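Local coordinates for protein IRMA (Escherichia coli CFT073, PDB 5EK5) that is secreted as a virulence-associated protein with a fibronectin-like fold and probably mimics interleukin receptors, though its exact function is unknown, at residues P41-L46 against K60-A65; I11-T16 against Y26-D31. All blocks are in the same frame, centred on the assembly; numbering follows the deposited sequence.

Contacts 1 and 2 are both antiparallel beta hairpins, one in each sheet of the beta sandwich. Contact 2 (11-16 with 26-31) comes first in the chain, and strand 23-31 leads on to strand 42-49 of contact 1 (41-46 with 60-65). Their inner faces meet in the core, where Met-61 SD touches Phe-28 CD1 at 3.5 Å and Leu-30 packs on Leu-42, Ile-44 and Thr-63. The other faces differ. Contact 1 carries threonines, a lysine and a glutamate there, and no other chain touches it. Contact 2 carries arginines, a glutamine and an aspartate there. Its register has a bulge. The second subunit meets it mainly on the face of Asn-13, Thr-16, Tyr-26 and Phe-28, and also at Arg-12.

Contact 1. Residues P41-L46 against K60-A65; sequences PLTITL and KMETEA
The flat carboxylate of Glu-62 lies beside Thr-43 and meets it through OE1. The chain bends at the CB-CG bond (chi2 -84°), which turns the carboxylate toward strand 42-46. The model puts Thr-43 OG1 only 2.4 Å from Glu-62 OE1. The hydroxyl gives the hydrogen bond, but its length is doubtful. OE1 also sits close to the acceptor Leu-42 O, which is not a bond. At the Pro-41 end, ring atom CD lies 3.7 Å from Ala-65 CB. These strands are the beta hairpin 42-49 and 55-63 in one sheet of the fibronectin-like sandwich. Strand 42-49 also bonds to strand 89-99 on its other side. The Ile-44 and Met-61 backbones bond both ways. Ile-44 N gives to Met-61 O at 2.7 Å, and Met-61 N to Ile-44 O. Thr-63 N gives to Leu-42 O at 3.0 Å. Thr-63 OG1, held between its own N and carbonyl carbon (chi1 77°), accepts from Leu-42 N at 3.2 Å. Ile-44 and Met-61 run side by side into the core, with CD1 of Ile-44 4.0 Å from CE of Met-61. Leu-46 CD1 reaches Met-61 CB at 3.9 Å. Phe-28 and Leu-30 of the facing sheet pack on this side. On the opposite face Lys-60 runs alongside Thr-45, its CG 3.3 Å from Thr-45 OG1.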
ATOM      1  N   PRO B  41     -15.221  -4.310 -16.571  1.00 75.88           N
ATOM      2  CA  PRO B  41     -15.350  -5.269 -15.466  1.00 72.13           C
ATOM      3  C   PRO B  41     -14.337  -6.413 -15.554  1.00 68.49           C
ATOM      4  O   PRO B  41     -14.227  -7.052 -16.599  1.00 69.93           O
ATOM      5  CB  PRO B  41     -16.779  -5.791 -15.624  1.00 74.64           C
ATOM      6  CG  PRO B  41     -17.514  -4.664 -16.268  1.00 78.21           C
ATOM      7  CD  PRO B  41     -16.529  -3.943 -17.145  1.00 77.77           C
ATOM      8  N   LEU B  42     -13.607  -6.659 -14.469  1.00 57.89           N
ATOM      9  CA  LEU B  42     -12.605  -7.722 -14.445  1.00 57.35           C
ATOM     10  C   LEU B  42     -13.017  -8.936 -13.621  1.00 56.84           C
ATOM     11  O   LEU B  42     -13.689  -8.810 -12.598  1.00 54.63           O
ATOM     12  CB  LEU B  42     -11.271  -7.187 -13.919  1.00 55.55           C
ATOM     13  CG  LEU B  42     -10.630  -6.047 -14.710  1.00 55.43           C
ATOM     14  CD1 LEU B  42      -9.343  -5.593 -14.045  1.00 53.54           C
ATOM     15  CD2 LEU B  42     -10.363  -6.492 -16.135  1.00 57.48           C
ATOM     16  N   THR B  43     -12.598 -10.114 -14.073  1.00 60.41           N
ATOM     17  CA  THR B  43     -12.745 -11.331 -13.284  1.00 60.67           C
ATOM     18  C   THR B  43     -11.378 -11.919 -12.969  1.00 58.86           C
ATOM     19  O   THR B  43     -10.671 -12.379 -13.867  1.00 65.51           O
ATOM     20  CB  THR B  43     -13.588 -12.389 -14.012  1.00 55.80           C
ATOM     21  OG1 THR B  43     -14.914 -11.886 -14.217  1.00 65.53           O
ATOM     22  CG2 THR B  43     -13.659 -13.667 -13.195  1.00 54.08           C
ATOM     23  N   ILE B  44     -11.008 -11.915 -11.694  1.00 46.49           N
ATOM     24  CA  ILE B  44      -9.671 -12.338 -11.305  1.00 45.28           C
ATOM     25  C   ILE B  44      -9.703 -13.587 -10.431  1.00 46.82           C
ATOM     26  O   ILE B  44     -10.396 -13.626  -9.416  1.00 49.61           O
ATOM     27  CB  ILE B  44      -8.933 -11.210 -10.564  1.00 45.97           C
ATOM     28  CG1 ILE B  44      -8.961  -9.925 -11.400  1.00 50.88           C
ATOM     29  CG2 ILE B  44      -7.507 -11.624 -10.247  1.00 44.31           C
ATOM     30  CD1 ILE B  44      -8.345  -8.727 -10.719  1.00 54.49           C
ATOM     31  N   THR B  45      -8.955 -14.608 -10.841  1.00 49.68           N
ATOM     32  CA  THR B  45      -8.873 -15.858 -10.094  1.00 52.96           C
ATOM     33  C   THR B  45      -7.588 -15.942  -9.273  1.00 49.36           C
ATOM     34  O   THR B  45      -6.487 -15.876  -9.823  1.00 43.62           O
ATOM     35  CB  THR B  45      -8.955 -17.072 -11.032  1.00 57.37           C
ATOM     36  OG1 THR B  45     -10.165 -17.003 -11.798  1.00 65.50           O
ATOM     37  CG2 THR B  45      -8.946 -18.357 -10.229  1.00 55.48           C
ATOM     38  N   LEU B  46      -7.734 -16.101  -7.962  1.00 46.71           N
ATOM     39  CA  LEU B  46      -6.589 -16.108  -7.053  1.00 39.45           C
ATOM     40  C   LEU B  46      -6.448 -17.418  -6.279  1.00 37.46           C
ATOM     41  O   LEU B  46      -7.433 -17.960  -5.777  1.00 39.41           O
ATOM     42  CB  LEU B  46      -6.690 -14.945  -6.064  1.00 37.51           C
ATOM     43  CG  LEU B  46      -6.659 -13.528  -6.639  1.00 41.17           C
ATOM     44  CD1 LEU B  46      -8.068 -13.056  -6.982  1.00 47.18           C
ATOM     45  CD2 LEU B  46      -5.989 -12.570  -5.671  1.00 35.99           C
ATOM     46  N   LYS B  60     -12.503 -16.633  -7.051  1.00 55.16           N
ATOM     47  CA  LYS B  60     -12.563 -15.588  -8.060  1.00 51.52           C
ATOM     48  C   LYS B  60     -12.994 -14.254  -7.465  1.00 47.98           C
ATOM     49  O   LYS B  60     -13.770 -14.205  -6.514  1.00 45.98           O
ATOM     50  CB  LYS B  60     -13.508 -15.993  -9.192  1.00 50.98           C
ATOM     51  CG  LYS B  60     -12.945 -17.088 -10.083  1.00 52.26           C
ATOM     52  CD  LYS B  60     -13.873 -17.409 -11.241  1.00 57.22           C
ATOM     53  CE  LYS B  60     -13.369 -18.609 -12.027  1.00 60.66           C
ATOM     54  NZ  LYS B  60     -14.219 -18.903 -13.214  1.00 69.16           N
ATOM     55  N   MET B  61     -12.478 -13.175  -8.041  1.00 47.76           N
ATOM     56  CA  MET B  61     -12.781 -11.827  -7.583  1.00 45.77           C
ATOM     57  C   MET B  61     -13.266 -10.959  -8.745  1.00 50.05           C
ATOM     58  O   MET B  61     -12.674 -10.973  -9.822  1.00 55.94           O
ATOM     59  CB  MET B  61     -11.544 -11.217  -6.921  1.00 48.05           C
ATOM     60  CG  MET B  61     -11.732  -9.828  -6.352  1.00 47.13           C
ATOM     61  SD  MET B  61     -10.270  -9.285  -5.443  1.00 45.35           S
ATOM     62  CE  MET B  61      -9.089  -9.059  -6.772  1.00 38.55           C
ATOM     63  N   GLU B  62     -14.348 -10.215  -8.523  1.00 49.83           N
ATOM     64  CA  GLU B  62     -14.922  -9.358  -9.560  1.00 57.84           C
ATOM     65  C   GLU B  62     -14.749  -7.875  -9.253  1.00 57.58           C
ATOM     66  O   GLU B  62     -14.910  -7.439  -8.112  1.00 54.08           O
ATOM     67  CB  GLU B  62     -16.412  -9.670  -9.738  1.00 59.92           C
ATOM     68  CG  GLU B  62     -16.701 -11.114 -10.119  1.00 64.69           C
ATOM     69  CD  GLU B  62     -16.581 -11.359 -11.611  1.00 74.81           C
ATOM     70  OE1 GLU B  62     -15.633 -10.832 -12.227  1.00 78.43           O
ATOM     71  OE2 GLU B  62     -17.427 -12.092 -12.168  1.00 78.67           O
ATOM     72  N   THR B  63     -14.428  -7.101 -10.287  1.00 55.35           N
ATOM     73  CA  THR B  63     -14.263  -5.662 -10.126  1.00 55.52           C
ATOM     74  C   THR B  63     -15.196  -4.903 -11.060  1.00 59.21           C
ATOM     75  O   THR B  63     -15.584  -5.417 -12.104  1.00 56.20           O
ATOM     76  CB  THR B  63     -12.816  -5.206 -10.422  1.00 54.03           C
ATOM     77  OG1 THR B  63     -12.593  -5.178 -11.837  1.00 58.01           O
ATOM     78  CG2 THR B  63     -11.798  -6.126  -9.764  1.00 48.74           C
ATOM     79  N   GLU B  64     -15.532  -3.669 -10.699  1.00 65.48           N
ATOM     80  CA  GLU B  64     -16.248  -2.782 -11.607  1.00 70.37           C
ATOM     81  C   GLU B  64     -15.300  -2.191 -12.638  1.00 67.33           C
ATOM     82  O   GLU B  64     -14.080  -2.277 -12.505  1.00 59.96           O
ATOM     83  CB  GLU B  64     -16.948  -1.646 -10.863  1.00 72.85           C
ATOM     84  CG  GLU B  64     -18.174  -2.039 -10.065  1.00 75.83           C
ATOM     85  CD  GLU B  64     -18.795  -0.848  -9.363  1.00 82.32           C
ATOM     86  OE1 GLU B  64     -18.212  -0.381  -8.362  1.00 85.84           O
ATOM     87  OE2 GLU B  64     -19.853  -0.371  -9.826  1.00 84.06           O
ATOM     88  N   ALA B  65     -15.876  -1.593 -13.672  1.00 69.85           N
ATOM     89  CA  ALA B  65     -15.098  -0.870 -14.659  1.00 71.04           C
ATOM     90  C   ALA B  65     -14.560   0.396 -13.993  1.00 68.86           C
ATOM     91  O   ALA B  65     -15.238   1.003 -13.166  1.00 69.51           O
ATOM     92  CB  ALA B  65     -15.959  -0.538 -15.895  1.00 78.08           C
TER

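Contact 2. Residues I11-T16 against Y26-D31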
ATOM      1  N   ILE B  11      -1.970  -3.516  -7.796  1.00 40.06           N
ATOM      2  CA  ILE B  11      -2.956  -4.202  -6.984  1.00 37.04           C
ATOM      3  C   ILE B  11      -2.332  -4.575  -5.650  1.00 35.52           C
ATOM      4  O   ILE B  11      -1.211  -5.084  -5.584  1.00 36.03           O
ATOM      5  CB  ILE B  11      -3.520  -5.450  -7.709  1.00 44.31           C
ATOM      6  CG1 ILE B  11      -4.578  -6.147  -6.851  1.00 45.70           C
ATOM      7  CG2 ILE B  11      -2.405  -6.411  -8.102  1.00 42.99           C
ATOM      8  CD1 ILE B  11      -5.384  -7.185  -7.601  1.00 45.22           C
ATOM      9  N   ARG B  12      -3.056  -4.270  -4.583  1.00 34.21           N
ATOM     10  CA  ARG B  12      -2.587  -4.548  -3.240  1.00 33.23           C
ATOM     11  C   ARG B  12      -3.754  -4.817  -2.308  1.00 32.05           C
ATOM     12  O   ARG B  12      -4.867  -4.349  -2.539  1.00 32.21           O
ATOM     13  CB  ARG B  12      -1.739  -3.381  -2.723  1.00 36.00           C
ATOM     14  CG  ARG B  12      -2.502  -2.075  -2.538  1.00 34.68           C
ATOM     15  CD  ARG B  12      -1.557  -0.938  -2.161  1.00 40.64           C
ATOM     16  NE  ARG B  12      -2.264   0.309  -1.882  1.00 37.24           N
ATOM     17  CZ  ARG B  12      -2.642   0.704  -0.672  1.00 37.65           C
ATOM     18  NH1 ARG B  12      -2.385  -0.050   0.388  1.00 36.94           N
ATOM     19  NH2 ARG B  12      -3.280   1.857  -0.520  1.00 39.27           N
ATOM     20  N   ASN B  13      -3.485  -5.572  -1.252  1.00 31.30           N
ATOM     21  CA  ASN B  13      -4.486  -5.867  -0.246  1.00 30.58           C
ATOM     22  C   ASN B  13      -4.510  -4.760   0.800  1.00 31.31           C
ATOM     23  O   ASN B  13      -3.478  -4.427   1.386  1.00 32.13           O
ATOM     24  CB  ASN B  13      -4.199  -7.220   0.403  1.00 30.53           C
ATOM     25  CG  ASN B  13      -5.031  -7.461   1.637  1.00 31.14           C
ATOM     26  OD1 ASN B  13      -4.497  -7.687   2.723  1.00 35.32           O
ATOM     27  ND2 ASN B  13      -6.348  -7.426   1.479  1.00 30.70           N
ATOM     28  N   THR B  14      -5.685  -4.181   1.021  1.00 33.16           N
ATOM     29  CA  THR B  14      -5.804  -2.990   1.859  1.00 39.53           C
ATOM     30  C   THR B  14      -6.529  -3.236   3.178  1.00 36.25           C
ATOM     31  O   THR B  14      -6.440  -2.418   4.095  1.00 35.75           O
ATOM     32  CB  THR B  14      -6.537  -1.863   1.115  1.00 40.20           C
ATOM     33  OG1 THR B  14      -7.797  -2.349   0.636  1.00 42.21           O
ATOM     34  CG2 THR B  14      -5.697  -1.349  -0.042  1.00 37.28           C
ATOM     35  N   ASP B  15      -7.205  -4.376   3.291  1.00 34.47           N
ATOM     36  CA  ASP B  15      -7.945  -4.691   4.506  1.00 37.63           C
ATOM     37  C   ASP B  15      -8.479  -6.114   4.516  1.00 37.51           C
ATOM     38  O   ASP B  15      -8.539  -6.785   3.487  1.00 37.39           O
ATOM     39  CB  ASP B  15      -9.123  -3.718   4.667  1.00 41.65           C
ATOM     40  CG  ASP B  15      -9.611  -3.612   6.103  1.00 47.78           C
ATOM     41  OD1 ASP B  15      -9.138  -4.387   6.963  1.00 50.34           O
ATOM     42  OD2 ASP B  15     -10.485  -2.756   6.367  1.00 45.65           O
ATOM     43  N   THR B  16      -8.863  -6.559   5.705  1.00 40.43           N
ATOM     44  CA  THR B  16      -9.510  -7.846   5.895  1.00 42.26           C
ATOM     45  C   THR B  16     -10.749  -7.602   6.734  1.00 45.06           C
ATOM     46  O   THR B  16     -10.658  -7.054   7.832  1.00 47.37           O
ATOM     47  CB  THR B  16      -8.593  -8.869   6.594  1.00 45.37           C
ATOM     48  OG1 THR B  16      -7.549  -9.274   5.701  1.00 42.75           O
ATOM     49  CG2 THR B  16      -9.387 -10.095   7.022  1.00 50.58           C
ATOM     50  N   TYR B  26     -11.300 -10.224   1.930  1.00 32.52           N
ATOM     51  CA  TYR B  26     -10.054  -9.522   1.669  1.00 32.88           C
ATOM     52  C   TYR B  26     -10.271  -8.448   0.615  1.00 35.11           C
ATOM     53  O   TYR B  26     -10.670  -8.736  -0.513  1.00 30.99           O
ATOM     54  CB  TYR B  26      -8.961 -10.503   1.239  1.00 35.05           C
ATOM     55  CG  TYR B  26      -8.775 -11.639   2.223  1.00 38.70           C
ATOM     56  CD1 TYR B  26      -7.989 -11.481   3.357  1.00 40.20           C
ATOM     57  CD2 TYR B  26      -9.389 -12.868   2.018  1.00 44.90           C
ATOM     58  CE1 TYR B  26      -7.818 -12.512   4.260  1.00 43.81           C
ATOM     59  CE2 TYR B  26      -9.226 -13.907   2.917  1.00 47.68           C
ATOM     60  CZ  TYR B  26      -8.438 -13.722   4.035  1.00 45.62           C
ATOM     61  OH  TYR B  26      -8.270 -14.750   4.932  1.00 52.75           O
ATOM     62  N   GLN B  27     -10.004  -7.206   0.999  1.00 30.95           N
ATOM     63  CA  GLN B  27     -10.240  -6.067   0.128  1.00 33.02           C
ATOM     64  C   GLN B  27      -8.993  -5.734  -0.675  1.00 33.64           C
ATOM     65  O   GLN B  27      -7.903  -5.575  -0.114  1.00 30.99           O
ATOM     66  CB  GLN B  27     -10.674  -4.855   0.954  1.00 35.32           C
ATOM     67  CG  GLN B  27     -10.965  -3.600   0.145  1.00 39.83           C
ATOM     68  CD  GLN B  27     -11.445  -2.460   1.020  1.00 44.83           C
ATOM     69  OE1 GLN B  27     -11.700  -2.644   2.210  1.00 47.88           O
ATOM     70  NE2 GLN B  27     -11.569  -1.274   0.437  1.00 45.24           N
ATOM     71  N   PHE B  28      -9.155  -5.623  -1.988  1.00 34.40           N
ATOM     72  CA  PHE B  28      -8.037  -5.258  -2.838  1.00 39.13           C
ATOM     73  C   PHE B  28      -8.343  -3.938  -3.531  1.00 41.17           C
ATOM     74  O   PHE B  28      -9.439  -3.730  -4.066  1.00 38.59           O
ATOM     75  CB  PHE B  28      -7.752  -6.355  -3.865  1.00 40.76           C
ATOM     76  CG  PHE B  28      -7.279  -7.648  -3.255  1.00 36.70           C
ATOM     77  CD1 PHE B  28      -8.183  -8.567  -2.752  1.00 31.76           C
ATOM     78  CD2 PHE B  28      -5.924  -7.937  -3.177  1.00 34.51           C
ATOM     79  CE1 PHE B  28      -7.749  -9.751  -2.188  1.00 32.60           C
ATOM     80  CE2 PHE B  28      -5.485  -9.120  -2.614  1.00 32.61           C
ATOM     81  CZ  PHE B  28      -6.399 -10.028  -2.119  1.00 31.38           C
ATOM     82  N   ARG B  29      -7.370  -3.038  -3.512  1.00 46.67           N
ATOM     83  CA  ARG B  29      -7.465  -1.809  -4.281  1.00 42.15           C
ATOM     84  C   ARG B  29      -6.713  -1.954  -5.595  1.00 37.49           C
ATOM     85  O   ARG B  29      -5.543  -2.354  -5.613  1.00 36.05           O
ATOM     86  CB  ARG B  29      -6.939  -0.616  -3.497  1.00 43.65           C
ATOM     87  CG  ARG B  29      -7.072   0.698  -4.255  1.00 50.09           C
ATOM     88  CD  ARG B  29      -6.556   1.841  -3.424  1.00 57.11           C
ATOM     89  NE  ARG B  29      -7.367   2.030  -2.225  1.00 63.01           N
ATOM     90  CZ  ARG B  29      -7.091   2.907  -1.261  1.00 63.50           C
ATOM     91  NH1 ARG B  29      -6.021   3.682  -1.349  1.00 54.99           N
ATOM     92  NH2 ARG B  29      -7.889   3.011  -0.208  1.00 69.76           N
ATOM     93  N   LEU B  30      -7.389  -1.635  -6.692  1.00 39.15           N
ATOM     94  CA  LEU B  30      -6.752  -1.662  -7.999  1.00 41.94           C
ATOM     95  C   LEU B  30      -6.596  -0.227  -8.473  1.00 46.16           C
ATOM     96  O   LEU B  30      -7.504   0.581  -8.327  1.00 45.32           O
ATOM     97  CB  LEU B  30      -7.570  -2.486  -9.000  1.00 44.47           C
ATOM     98  CG  LEU B  30      -7.478  -4.018  -8.951  1.00 41.74           C
ATOM     99  CD1 LEU B  30      -8.078  -4.558  -7.660  1.00 39.72           C
ATOM    100  CD2 LEU B  30      -8.153  -4.656 -10.155  1.00 43.52           C
ATOM    101  N   ASP B  31      -5.436   0.081  -9.040  1.00 44.92           N
ATOM    102  CA  ASP B  31      -5.100   1.455  -9.391  1.00 48.18           C
ATOM    103  C   ASP B  31      -4.368   1.513 -10.727  1.00 53.89           C
ATOM    104  O   ASP B  31      -3.379   0.813 -10.932  1.00 53.36           O
ATOM    105  CB  ASP B  31      -4.245   2.075  -8.283  1.00 51.74           C
ATOM    106  CG  ASP B  31      -4.036   3.573  -8.453  1.00 61.07           C
ATOM    107  OD1 ASP B  31      -4.322   4.120  -9.539  1.00 69.80           O
ATOM    108  OD2 ASP B  31      -3.571   4.210  -7.483  1.00 60.36           O
TER
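Asn-13 ND2 and Thr-14 N share the carbonyl oxygen of Gln-27, reaching it from opposite faces of its carbonyl plane, at a beta bulge in the hairpin 9-19 and 23-31. The register shifts by one between the pairs Asn-13 with Phe-28 and Asp-15 with Gln-27. Backbone bonds run on both sides of it. Thr-14 N gives to Gln-27 O at 2.9 Å, and Gln-27 N gives to Asp-15 O. Arg-29 N gives to Arg-12 O at 3.0 Å.

Side-chain polar contacts centre on Asn-13. With CG anti to the backbone N (chi1 169°), the amide swings along the strand, and ND2 reaches Asp-15 O as well. OD1 accepts from Tyr-116 OH and Leu-119 N of the second subunit. Thr-16 OG1 is hydrogen-bonded to the same Tyr-116 OH. Arg-12 NH2 and Arg-29 NH1 are like charges 3.4 Å apart, with guanidinium planes 78° apart. Thr-14 CG2 lies over one face of the Arg-12 guanidinium, offset toward its rim, and touches Arg-29 at CB.

Ring and apolar contacts lie on the face of Ile-11, Phe-28 and Leu-30. Ile-11 lies alongside Leu-30, CD1 to CD1 at 3.8 Å. The Asn-13 amide places ND2 over one face of the Phe-28 ring. Thr-16 OG1 lies 3.2 Å from Tyr-26 CD1.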